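PDB 3R2U: metallo-beta-lactamase family protein from Staphylococcus aureus, which probably acts as an iron-dependent persulfide dioxygenase-like enzyme that oxidises sulfur compounds. Local coordinates for residues Ala292-Arg303 with Tyr332-Ile342; Asp107-Met115 with Lys274-Asn282. One frame throughout, in Å; residues are numbered along the deposited sequence. Where two conformers were deposited one is given.

Contact 1: Ala292-Arg303 with Tyr332-Ile342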
loop_
_atom_site.group_PDB
_atom_site.type_symbol
_atom_site.label_atom_id
_atom_site.label_comp_id
_atom_site.label_asym_id
_atom_site.label_seq_id
_atom_site.Cartn_x
_atom_site.Cartn_y
_atom_site.Cartn_z
ATOM N N ALA A 292 -11.522 21.775 -1.213
ATOM C CA ALA A 292 -12.510 22.676 -1.782
ATOM C C ALA A 292 -12.773 23.811 -0.817
ATOM O O ALA A 292 -12.802 23.606 0.373
ATOM C CB ALA A 292 -13.800 21.924 -2.085
ATOM N N THR A 293 -12.914 25.017 -1.338
ATOM C CA THR A 293 -13.265 26.163 -0.519
ATOM C C THR A 293 -14.780 26.395 -0.543
ATOM O O THR A 293 -15.304 27.061 0.349
ATOM C CB THR A 293 -12.563 27.424 -0.988
ATOM O OG1 THR A 293 -12.778 27.571 -2.389
ATOM C CG2 THR A 293 -11.057 27.339 -0.700
ATOM N N ASN A 294 -15.479 25.883 -1.565
ATOM C CA ASN A 294 -16.935 25.996 -1.613
ATOM C C ASN A 294 -17.566 25.118 -0.536
ATOM O O ASN A 294 -17.551 23.903 -0.648
ATOM C CB ASN A 294 -17.450 25.587 -2.996
ATOM C CG ASN A 294 -18.977 25.715 -3.145
ATOM O OD1 ASN A 294 -19.725 25.781 -2.170
ATOM N ND2 ASN A 294 -19.433 25.738 -4.386
ATOM N N THR A 295 -18.111 25.727 0.508
ATOM C CA THR A 295 -18.785 24.981 1.563
ATOM C C THR A 295 -20.330 25.006 1.435
ATOM O O THR A 295 -21.025 24.592 2.355
ATOM C CB THR A 295 -18.421 25.530 2.942
ATOM O OG1 THR A 295 -18.742 26.924 2.989
ATOM C CG2 THR A 295 -16.915 25.345 3.243
ATOM N N ASN A 296 -20.802 25.520 0.291
ATOM C CA ASN A 296 -22.218 25.609 -0.060
ATOM C C ASN A 296 -22.625 24.416 -0.923
ATOM O O ASN A 296 -23.133 24.552 -2.047
ATOM C CB ASN A 296 -22.476 26.930 -0.784
ATOM C CG ASN A 296 -22.180 28.118 0.104
ATOM O OD1 ASN A 296 -21.542 29.090 -0.304
ATOM N ND2 ASN A 296 -22.588 28.010 1.356
ATOM N N ARG A 297 -22.375 23.238 -0.380
ATOM C CA ARG A 297 -22.722 22.013 -1.049
ATOM C C ARG A 297 -23.160 21.013 -0.022
ATOM O O ARG A 297 -22.793 21.094 1.150
ATOM C CB ARG A 297 -21.527 21.407 -1.783
ATOM C CG ARG A 297 -21.032 22.175 -2.957
ATOM C CD ARG A 297 -20.098 21.287 -3.769
ATOM N NE ARG A 297 -19.557 21.976 -4.921
ATOM C CZ ARG A 297 -18.302 22.393 -5.026
ATOM N NH1 ARG A 297 -17.426 22.152 -4.056
ATOM N NH2 ARG A 297 -17.916 23.025 -6.131
ATOM N N LEU A 298 -23.921 20.042 -0.479
ATOM C CA LEU A 298 -24.330 18.966 0.382
ATOM C C LEU A 298 -22.990 18.363 0.798
ATOM O O LEU A 298 -22.136 18.113 -0.062
ATOM C CB LEU A 298 -25.138 17.974 -0.437
ATOM C CG LEU A 298 -25.565 16.670 0.222
ATOM C CD1 LEU A 298 -26.337 16.971 1.499
ATOM C CD2 LEU A 298 -26.397 15.874 -0.790
ATOM N N THR A 299 -22.783 18.174 2.102
ATOM C CA THR A 299 -21.508 17.688 2.622
ATOM C C THR A 299 -21.639 16.507 3.593
ATOM O O THR A 299 -22.415 16.572 4.535
ATOM C CB THR A 299 -20.791 18.836 3.358
ATOM O OG1 THR A 299 -20.596 19.934 2.462
ATOM C CG2 THR A 299 -19.475 18.389 3.893
ATOM N N PHE A 300 -20.844 15.458 3.386
ATOM C CA PHE A 300 -20.877 14.269 4.250
ATOM C C PHE A 300 -19.566 14.107 5.023
ATOM O O PHE A 300 -18.474 14.179 4.454
ATOM C CB PHE A 300 -21.150 13.004 3.430
ATOM C CG PHE A 300 -22.501 12.997 2.765
ATOM C CD1 PHE A 300 -23.651 12.838 3.519
ATOM C CD2 PHE A 300 -22.626 13.169 1.400
ATOM C CE1 PHE A 300 -24.898 12.854 2.926
ATOM C CE2 PHE A 300 -23.884 13.162 0.794
ATOM C CZ PHE A 300 -25.009 13.011 1.554
ATOM N N ASP A 301 -19.694 13.898 6.327
ATOM C CA ASP A 301 -18.550 13.764 7.221
ATOM C C ASP A 301 -18.335 12.273 7.380
ATOM O O ASP A 301 -19.206 11.554 7.866
ATOM C CB ASP A 301 -18.838 14.465 8.543
ATOM C CG ASP A 301 -17.633 14.505 9.493
ATOM O OD1 ASP A 301 -16.806 13.571 9.526
ATOM O OD2 ASP A 301 -17.536 15.490 10.248
ATOM N N LEU A 302 -17.168 11.833 6.935
ATOM C CA LEU A 302 -16.802 10.414 6.887
ATOM C C LEU A 302 -16.257 9.829 8.158
ATOM O O LEU A 302 -15.960 8.631 8.193
ATOM C CB LEU A 302 -15.743 10.213 5.799
ATOM C CG LEU A 302 -16.169 10.648 4.405
ATOM C CD1 LEU A 302 -14.984 10.581 3.471
ATOM C CD2 LEU A 302 -17.310 9.791 3.889
ATOM N N ARG A 303 -16.112 10.646 9.207
ATOM C CA ARG A 303 -15.539 10.152 10.454
ATOM C C ARG A 303 -16.521 9.275 11.234
ATOM O O ARG A 303 -17.691 9.161 10.882
ATOM C CB ARG A 303 -15.074 11.325 11.333
ATOM C CG ARG A 303 -13.963 12.182 10.717
ATOM C CD ARG A 303 -13.686 13.370 11.595
ATOM N NE ARG A 303 -14.891 14.183 11.688
ATOM C CZ ARG A 303 -15.205 14.964 12.717
ATOM N NH1 ARG A 303 -14.408 15.057 13.767
ATOM N NH2 ARG A 303 -16.340 15.636 12.699
ATOM N N TYR A 332 -29.331 9.712 1.596
ATOM C CA TYR A 332 -29.031 11.144 1.470
ATOM C C TYR A 332 -28.361 11.575 0.177
ATOM O O TYR A 332 -28.397 12.753 -0.143
ATOM C CB TYR A 332 -28.107 11.588 2.608
ATOM C CG TYR A 332 -28.679 11.352 3.973
ATOM C CD1 TYR A 332 -28.375 10.194 4.676
ATOM C CD2 TYR A 332 -29.538 12.274 4.556
ATOM C CE1 TYR A 332 -28.911 9.959 5.922
ATOM C CE2 TYR A 332 -30.087 12.042 5.803
ATOM C CZ TYR A 332 -29.767 10.882 6.474
ATOM O OH TYR A 332 -30.285 10.642 7.710
ATOM N N LEU A 333 -27.760 10.642 -0.561
ATOM C CA LEU A 333 -27.020 11.003 -1.765
ATOM C C LEU A 333 -27.954 11.598 -2.790
ATOM O O LEU A 333 -28.976 11.015 -3.095
ATOM C CB LEU A 333 -26.302 9.775 -2.370
ATOM C CG LEU A 333 -25.246 10.064 -3.452
ATOM C CD1 LEU A 333 -24.097 10.875 -2.904
ATOM C CD2 LEU A 333 -24.715 8.782 -4.049
ATOM N N ASN A 334 -27.626 12.784 -3.277
ATOM C CA ASN A 334 -28.405 13.405 -4.339
ATOM C C ASN A 334 -27.545 13.347 -5.631
ATOM O O ASN A 334 -26.535 14.068 -5.758
ATOM C CB ASN A 334 -28.770 14.832 -3.950
ATOM C CG ASN A 334 -29.714 15.475 -4.924
ATOM O OD1 ASN A 334 -29.741 15.139 -6.109
ATOM N ND2 ASN A 334 -30.498 16.415 -4.431
ATOM N N TYR A 335 -27.935 12.472 -6.573
ATOM C CA TYR A 335 -27.176 12.289 -7.812
ATOM C C TYR A 335 -27.124 13.508 -8.715
ATOM O O TYR A 335 -26.282 13.581 -9.599
ATOM C CB TYR A 335 -27.716 11.091 -8.614
ATOM C CG TYR A 335 -27.336 9.750 -8.035
ATOM C CD1 TYR A 335 -27.992 9.244 -6.921
ATOM C CD2 TYR A 335 -26.325 8.979 -8.607
ATOM C CE1 TYR A 335 -27.660 8.026 -6.399
ATOM C CE2 TYR A 335 -26.003 7.738 -8.095
ATOM C CZ TYR A 335 -26.672 7.275 -6.982
ATOM O OH TYR A 335 -26.373 6.065 -6.416
ATOM N N ASP A 336 -28.012 14.457 -8.488
ATOM C CA ASP A 336 -28.093 15.660 -9.303
ATOM C C ASP A 336 -27.223 16.794 -8.773
ATOM O O ASP A 336 -27.234 17.899 -9.339
ATOM C CB ASP A 336 -29.554 16.138 -9.370
ATOM C CG ASP A 336 -30.509 15.059 -9.911
ATOM O OD1 ASP A 336 -30.096 14.268 -10.757
ATOM O OD2 ASP A 336 -31.685 15.019 -9.511
ATOM N N GLN A 337 -26.507 16.564 -7.671
ATOM C CA GLN A 337 -25.663 17.623 -7.116
ATOM C C GLN A 337 -24.236 17.164 -6.893
ATOM O O GLN A 337 -23.972 15.986 -6.675
ATOM C CB GLN A 337 -26.208 18.096 -5.761
ATOM C CG GLN A 337 -27.630 18.617 -5.794
ATOM C CD GLN A 337 -28.094 19.193 -4.457
ATOM O OE1 GLN A 337 -27.283 19.511 -3.571
ATOM N NE2 GLN A 337 -29.406 19.374 -4.327
ATOM N N GLU A 338 -23.332 18.118 -6.943
ATOM C CA GLU A 338 -21.944 17.890 -6.583
ATOM C C GLU A 338 -21.897 17.938 -5.055
ATOM O O GLU A 338 -22.575 18.749 -4.423
ATOM C CB GLU A 338 -21.034 18.966 -7.172
ATOM C CG GLU A 338 -21.131 19.100 -8.695
ATOM C CD GLU A 338 -20.106 20.105 -9.261
ATOM O OE1 GLU A 338 -20.516 21.015 -10.015
ATOM O OE2 GLU A 338 -18.901 19.996 -8.937
ATOM N N ILE A 339 -21.069 17.088 -4.470
ATOM C CA ILE A 339 -21.006 16.927 -3.027
ATOM C C ILE A 339 -19.597 17.066 -2.479
ATOM O O ILE A 339 -18.639 16.732 -3.165
ATOM C CB ILE A 339 -21.560 15.511 -2.728
ATOM C CG1 ILE A 339 -23.061 15.506 -3.007
ATOM C CG2 ILE A 339 -21.225 15.031 -1.335
ATOM C CD1 ILE A 339 -23.675 14.138 -3.159
ATOM N N ASN A 340 -19.466 17.617 -1.269
ATOM C CA ASN A 340 -18.180 17.662 -0.569
ATOM C C ASN A 340 -18.125 16.568 0.497
ATOM O O ASN A 340 -19.154 16.164 1.048
ATOM C CB ASN A 340 -17.963 18.990 0.152
ATOM C CG ASN A 340 -17.670 20.145 -0.779
ATOM O OD1 ASN A 340 -17.291 19.967 -1.928
ATOM N ND2 ASN A 340 -17.803 21.341 -0.261
ATOM N N LEU A 341 -16.915 16.112 0.789
ATOM C CA LEU A 341 -16.680 15.155 1.826
ATOM C C LEU A 341 -15.744 15.761 2.861
ATOM O O LEU A 341 -14.899 16.593 2.529
ATOM C CB LEU A 341 -16.046 13.887 1.258
ATOM C CG LEU A 341 -16.852 13.126 0.241
ATOM C CD1 LEU A 341 -16.050 11.904 -0.283
ATOM C CD2 LEU A 341 -18.242 12.730 0.856
ATOM N N ILE A 342 -15.930 15.367 4.119
ATOM C CA ILE A 342 -15.077 15.810 5.207
ATOM C C ILE A 342 -14.258 14.622 5.695
ATOM O O ILE A 342 -14.788 13.553 6.045
ATOM C CB ILE A 342 -15.866 16.451 6.361
ATOM C CG1 ILE A 342 -16.470 17.782 5.892
ATOM C CG2 ILE A 342 -14.928 16.681 7.593
ATOM C CD1 ILE A 342 -17.281 18.461 6.887
HETATM O O HOH W 1 -24.691 20.087 -3.231
HETATM O O HOH W 2 -18.602 21.692 2.460
#

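Contact 2: Asp107-Met115 with Lys274-Asn282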
loop_
_atom_site.group_PDB
_atom_site.type_symbol
_atom_site.label_atom_id
_atom_site.label_comp_id
_atom_site.label_asym_id
_atom_site.label_seq_id
_atom_site.Cartn_x
_atom_site.Cartn_y
_atom_site.Cartn_z
ATOM N N ASP A 107 -40.008 -6.813 -21.509
ATOM C CA ASP A 107 -41.017 -6.319 -22.435
ATOM C C ASP A 107 -40.382 -5.171 -23.226
ATOM O O ASP A 107 -39.238 -4.779 -22.977
ATOM C CB ASP A 107 -42.311 -5.918 -21.726
ATOM C CG ASP A 107 -42.125 -4.780 -20.741
ATOM O OD1 ASP A 107 -41.035 -4.163 -20.690
ATOM O OD2 ASP A 107 -43.099 -4.497 -20.018
ATOM N N ASP A 108 -41.133 -4.618 -24.160
ATOM C CA ASP A 108 -40.616 -3.581 -25.057
ATOM C C ASP A 108 -40.221 -2.255 -24.378
ATOM O O ASP A 108 -39.615 -1.396 -25.016
ATOM C CB ASP A 108 -41.654 -3.317 -26.165
ATOM C CG ASP A 108 -42.020 -4.590 -26.952
ATOM O OD1 ASP A 108 -41.376 -5.643 -26.735
ATOM O OD2 ASP A 108 -42.955 -4.544 -27.789
ATOM N N THR A 109 -40.517 -2.111 -23.086
ATOM C CA THR A 109 -40.285 -0.851 -22.380
ATOM C C THR A 109 -39.355 -0.869 -21.162
ATOM O O THR A 109 -38.690 0.133 -20.889
ATOM C CB THR A 109 -41.632 -0.302 -21.910
ATOM O OG1 THR A 109 -42.277 -1.276 -21.082
ATOM C CG2 THR A 109 -42.522 0.017 -23.109
ATOM N N LEU A 110 -39.309 -1.982 -20.428
ATOM C CA LEU A 110 -38.485 -2.062 -19.210
ATOM C C LEU A 110 -37.124 -2.745 -19.401
ATOM O O LEU A 110 -36.443 -3.033 -18.440
ATOM C CB LEU A 110 -39.262 -2.783 -18.097
ATOM C CG LEU A 110 -40.589 -2.107 -17.714
ATOM C CD1 LEU A 110 -41.367 -2.938 -16.690
ATOM C CD2 LEU A 110 -40.348 -0.691 -17.190
ATOM N N GLY A 111 -36.725 -2.973 -20.645
ATOM C CA GLY A 111 -35.461 -3.643 -20.937
ATOM C C GLY A 111 -34.277 -2.701 -21.018
ATOM O O GLY A 111 -34.407 -1.479 -20.841
ATOM N N TYR A 112 -33.117 -3.284 -21.272
ATOM C CA TYR A 112 -31.881 -2.520 -21.397
ATOM C C TYR A 112 -31.928 -1.572 -22.600
ATOM O O TYR A 112 -32.421 -1.938 -23.663
ATOM C CB TYR A 112 -30.701 -3.463 -21.599
ATOM C CG TYR A 112 -30.287 -4.274 -20.410
ATOM C CD1 TYR A 112 -30.873 -5.502 -20.131
ATOM C CD2 TYR A 112 -29.260 -3.843 -19.603
ATOM C CE1 TYR A 112 -30.465 -6.257 -19.044
ATOM C CE2 TYR A 112 -28.843 -4.582 -18.521
ATOM C CZ TYR A 112 -29.445 -5.791 -18.234
ATOM O OH TYR A 112 -29.001 -6.528 -17.155
ATOM N N LYS A 113 -31.400 -0.367 -22.425
ATOM C CA LYS A 113 -31.341 0.621 -23.500
ATOM C C LYS A 113 -29.897 1.083 -23.679
ATOM O O LYS A 113 -29.041 0.805 -22.836
ATOM C CB LYS A 113 -32.209 1.838 -23.175
ATOM C CG LYS A 113 -33.668 1.522 -22.790
ATOM C CD LYS A 113 -34.489 0.979 -23.956
ATOM C CE LYS A 113 -35.853 0.496 -23.459
ATOM N NZ LYS A 113 -36.736 0.077 -24.567
ATOM N N ASN A 114 -29.633 1.761 -24.795
ATOM C CA ASN A 114 -28.328 2.351 -25.065
ATOM C C ASN A 114 -27.199 1.348 -24.907
ATOM O O ASN A 114 -26.190 1.654 -24.279
ATOM C CB ASN A 114 -28.097 3.542 -24.101
ATOM C CG ASN A 114 -29.164 4.615 -24.227
ATOM O OD1 ASN A 114 -29.730 4.809 -25.294
ATOM N ND2 ASN A 114 -29.424 5.335 -23.141
ATOM N N MET A 115 -27.380 0.140 -25.425
ATOM C CA MET A 115 -26.377 -0.903 -25.263
ATOM C C MET A 115 -25.345 -0.842 -26.363
ATOM O O MET A 115 -25.645 -0.442 -27.461
ATOM C CB MET A 115 -27.016 -2.293 -25.250
ATOM C CG MET A 115 -27.890 -2.564 -24.040
ATOM S SD MET A 115 -27.033 -2.311 -22.496
ATOM C CE MET A 115 -25.911 -3.732 -22.495
ATOM N N LYS A 274 -31.333 1.775 -10.844
ATOM C CA LYS A 274 -32.086 1.044 -11.843
ATOM C C LYS A 274 -32.063 1.791 -13.190
ATOM O O LYS A 274 -31.973 1.185 -14.260
ATOM C CB LYS A 274 -33.525 0.895 -11.362
ATOM C CG LYS A 274 -34.265 -0.286 -11.912
ATOM C CD LYS A 274 -34.101 -1.498 -10.982
ATOM C CE LYS A 274 -35.017 -2.643 -11.378
ATOM N NZ LYS A 274 -34.471 -3.532 -12.429
ATOM N N LYS A 275 -32.187 3.111 -13.118
ATOM C CA LYS A 275 -32.164 3.966 -14.319
ATOM C C LYS A 275 -30.768 4.008 -14.915
ATOM O O LYS A 275 -30.603 3.891 -16.112
ATOM C CB LYS A 275 -32.586 5.385 -13.943
ATOM C CG LYS A 275 -33.962 5.477 -13.290
ATOM C CD LYS A 275 -33.982 6.642 -12.275
ATOM C CE LYS A 275 -34.535 7.941 -12.796
ATOM N NZ LYS A 275 -36.022 7.930 -12.615
ATOM N N ILE A 276 -29.750 4.196 -14.074
ATOM C CA ILE A 276 -28.355 4.177 -14.545
ATOM C C ILE A 276 -28.023 2.861 -15.240
ATOM O O ILE A 276 -27.328 2.830 -16.260
ATOM C CB ILE A 276 -27.385 4.411 -13.366
ATOM C CG1 ILE A 276 -27.450 5.888 -12.966
ATOM C CG2 ILE A 276 -25.971 3.996 -13.715
ATOM C CD1 ILE A 276 -26.636 6.223 -11.732
ATOM N N ASN A 277 -28.508 1.762 -14.672
ATOM C CA ASN A 277 -28.282 0.456 -15.251
ATOM C C ASN A 277 -29.089 0.171 -16.498
ATOM O O ASN A 277 -28.621 -0.522 -17.404
ATOM C CB ASN A 277 -28.475 -0.619 -14.179
ATOM C CG ASN A 277 -27.351 -0.578 -13.165
ATOM O OD1 ASN A 277 -26.229 -0.216 -13.529
ATOM N ND2 ASN A 277 -27.642 -0.872 -11.897
ATOM N N GLN A 278 -30.304 0.704 -16.557
ATOM C CA GLN A 278 -31.118 0.505 -17.718
ATOM C C GLN A 278 -30.614 1.364 -18.895
ATOM O O GLN A 278 -30.637 0.899 -20.016
ATOM C CB GLN A 278 -32.600 0.841 -17.423
ATOM C CG GLN A 278 -33.478 0.616 -18.643
ATOM C CD GLN A 278 -34.935 0.955 -18.445
ATOM O OE1 GLN A 278 -35.308 1.619 -17.488
ATOM N NE2 GLN A 278 -35.765 0.501 -19.370
ATOM N N PHE A 279 -30.181 2.603 -18.616
ATOM C CA PHE A 279 -29.755 3.562 -19.663
ATOM C C PHE A 279 -28.248 3.781 -19.864
ATOM O O PHE A 279 -27.830 4.336 -20.898
ATOM C CB PHE A 279 -30.431 4.910 -19.417
ATOM C CG PHE A 279 -31.887 4.870 -19.654
ATOM C CD1 PHE A 279 -32.374 5.013 -20.929
ATOM C CD2 PHE A 279 -32.774 4.605 -18.619
ATOM C CE1 PHE A 279 -33.758 4.938 -21.183
ATOM C CE2 PHE A 279 -34.153 4.532 -18.859
ATOM C CZ PHE A 279 -34.636 4.695 -20.138
ATOM N N GLY A 280 -27.461 3.317 -18.900
ATOM C CA GLY A 280 -26.013 3.458 -18.912
ATOM C C GLY A 280 -25.561 4.791 -18.372
ATOM O O GLY A 280 -26.346 5.725 -18.261
ATOM N N MET A 281 -24.293 4.863 -17.993
ATOM C CA MET A 281 -23.695 6.118 -17.570
ATOM C C MET A 281 -22.289 6.183 -18.158
ATOM O O MET A 281 -21.855 5.251 -18.823
ATOM C CB MET A 281 -23.650 6.230 -16.054
ATOM C CG MET A 281 -22.686 5.220 -15.361
ATOM S SD MET A 281 -22.594 5.507 -13.588
ATOM C CE MET A 281 -21.970 7.182 -13.563
ATOM N N ASN A 282 -21.574 7.265 -17.878
ATOM C CA ASN A 282 -20.219 7.445 -18.384
ATOM C C ASN A 282 -19.291 6.302 -17.958
ATOM O O ASN A 282 -19.502 5.669 -16.916
ATOM C CB ASN A 282 -19.635 8.763 -17.858
ATOM C CG ASN A 282 -20.293 9.983 -18.467
ATOM O OD1 ASN A 282 -20.978 9.893 -19.464
ATOM N ND2 ASN A 282 -20.079 11.135 -17.851
#

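Contact 1: Ala292-Arg303 with Tyr332-Ile342
Phe-300 and Asn-340 sit on adjacent strands, 298-301 and 339-342, at the middle of a four-stranded parallel sheet whose alpha/beta setting resembles a rhodanese-like domain. The two strand axes run in the same direction, 24° apart. The pairing is typical of parallel strands: Asn-340 gives its N-H to Leu-298 O and takes the N-H of Phe-300 on its own O, after which Ile-342 donates to Phe-300 O and accepts from Leu-302 N.

Phe-300 can be followed outward atom by atom. Phe-300 CB rests 3.9 Å from Leu-341 CD2. With CG beside the backbone N (chi1 -64°), the ring swings back over the neighbouring strand, so that Phe-300 CD2 comes 3.6 Å from Ile-339 CG2 and CE2 also meets Ile-339 CD1. On the other side of the ring Phe-300 CE1 lies 3.5 Å from Tyr-332 CB, which arrives at the ring edge, and the tip, Phe-300 CZ, has Tyr-332 O in the ring plane at 3.8 Å. The ring is thus wedged between the start of strand 339-342 and the loop that leads into it. Leu-341, on the same face, continues to Ala-351 and Thr-352 of helix 345-356.

The other face carries Thr-299, Asn-340 and Ile-342. Thr-299 CG2 packs 3.7 Å from Ile-342 CG1, while Thr-299 OG1 lies 3.6 Å from Asn-340 CB. Arg-297 NH1 approaches Asn-340 OD1 at 3.1 Å, but this rests on one of two modelled arginine conformers and is less certain. Asn-340 ND2 serves two acceptors: a water also bound to Thr-299 OG1, and Asn-294 O, which lies in the plane of the amide at a short 2.6 Å with a bent N-H...O angle of 139°.

Contact 2: Asp107-Met115 with Lys274-Asn282
This is a polar contact between the last turn of a helix and an irregular loop: Gln-278 and Phe-279, closing helix 269-279, meet Gly-111, Lys-113 and Asn-114 in the connection between strands 99-103 and 120-122 of the metallo-beta-lactamase fold. Hydrogen bonds run in both directions across it.

Gln-278 is gripped at both ends. Its side chain is fully extended, with CG opposite the backbone N (chi1 -179°), and so carries the amide along the loop. There Gln-278 NE2 donates to Gly-111 O at 2.8 Å, and that oxygen lies close to the amide plane. A second, weak bond from NE2 reaches Thr-109 O. At the backbone end, Gln-278 O accepts from Lys-113 N at 2.8 Å with an N-H...O angle of 159°. The lysine and glutamine side chains then run side by side in the same direction.

One residue on, Asn-114 ND2 donates to Phe-279 O at 2.9 Å, nearly straight at 164°, approaching on a lone pair and in the asparagine's own amide plane. The same Asn-114 ND2 lies at the edge of the Phe-279 ring, 3.7 Å from Phe-279 CD1, while Lys-113 CG comes within 3.8 Å of Phe-279 CE1. The helix ends at Phe-279; Gly-280, the first residue beyond it, takes a positive phi.

Arg-90 NH1 joins both sides by donating to Asn-277 O and Lys-113 O. The Asn-277 side chain, about 8 Å from the iron, is held by His-82, Phe-85 and Ser-87, in the region following the metal ligand His-80. Carbonyl oxygens at the end of a helix lack N-H partners from a following turn; here loop donors supply them to Gln-278 O and Phe-279 O, which would help offset the negative end of the helix dipole.

In the fold
From the N terminus, the chain passes the iron ligand His-80 and reaches 107-115. It then runs through the second mixed sheet, whose connecting loops bring in His-143 and Asp-169, before 274-282 closes this long excursion at contact 2. The two contacts are in series: contact 2 is complete before contact 1 opens at Ala-292, and the loop that contact 1 closes is only 28 residues long. Contact 2 ties helix 269-279 to the metallo-beta-lactamase part, whereas contact 1 lies within the parallel sheet that follows. Their centres are 28 Å apart, but the parts touch where Tyr-335 CE2 packs 4.0 Å from Ile-276 CD1, making helix 269-279 a bridge between them.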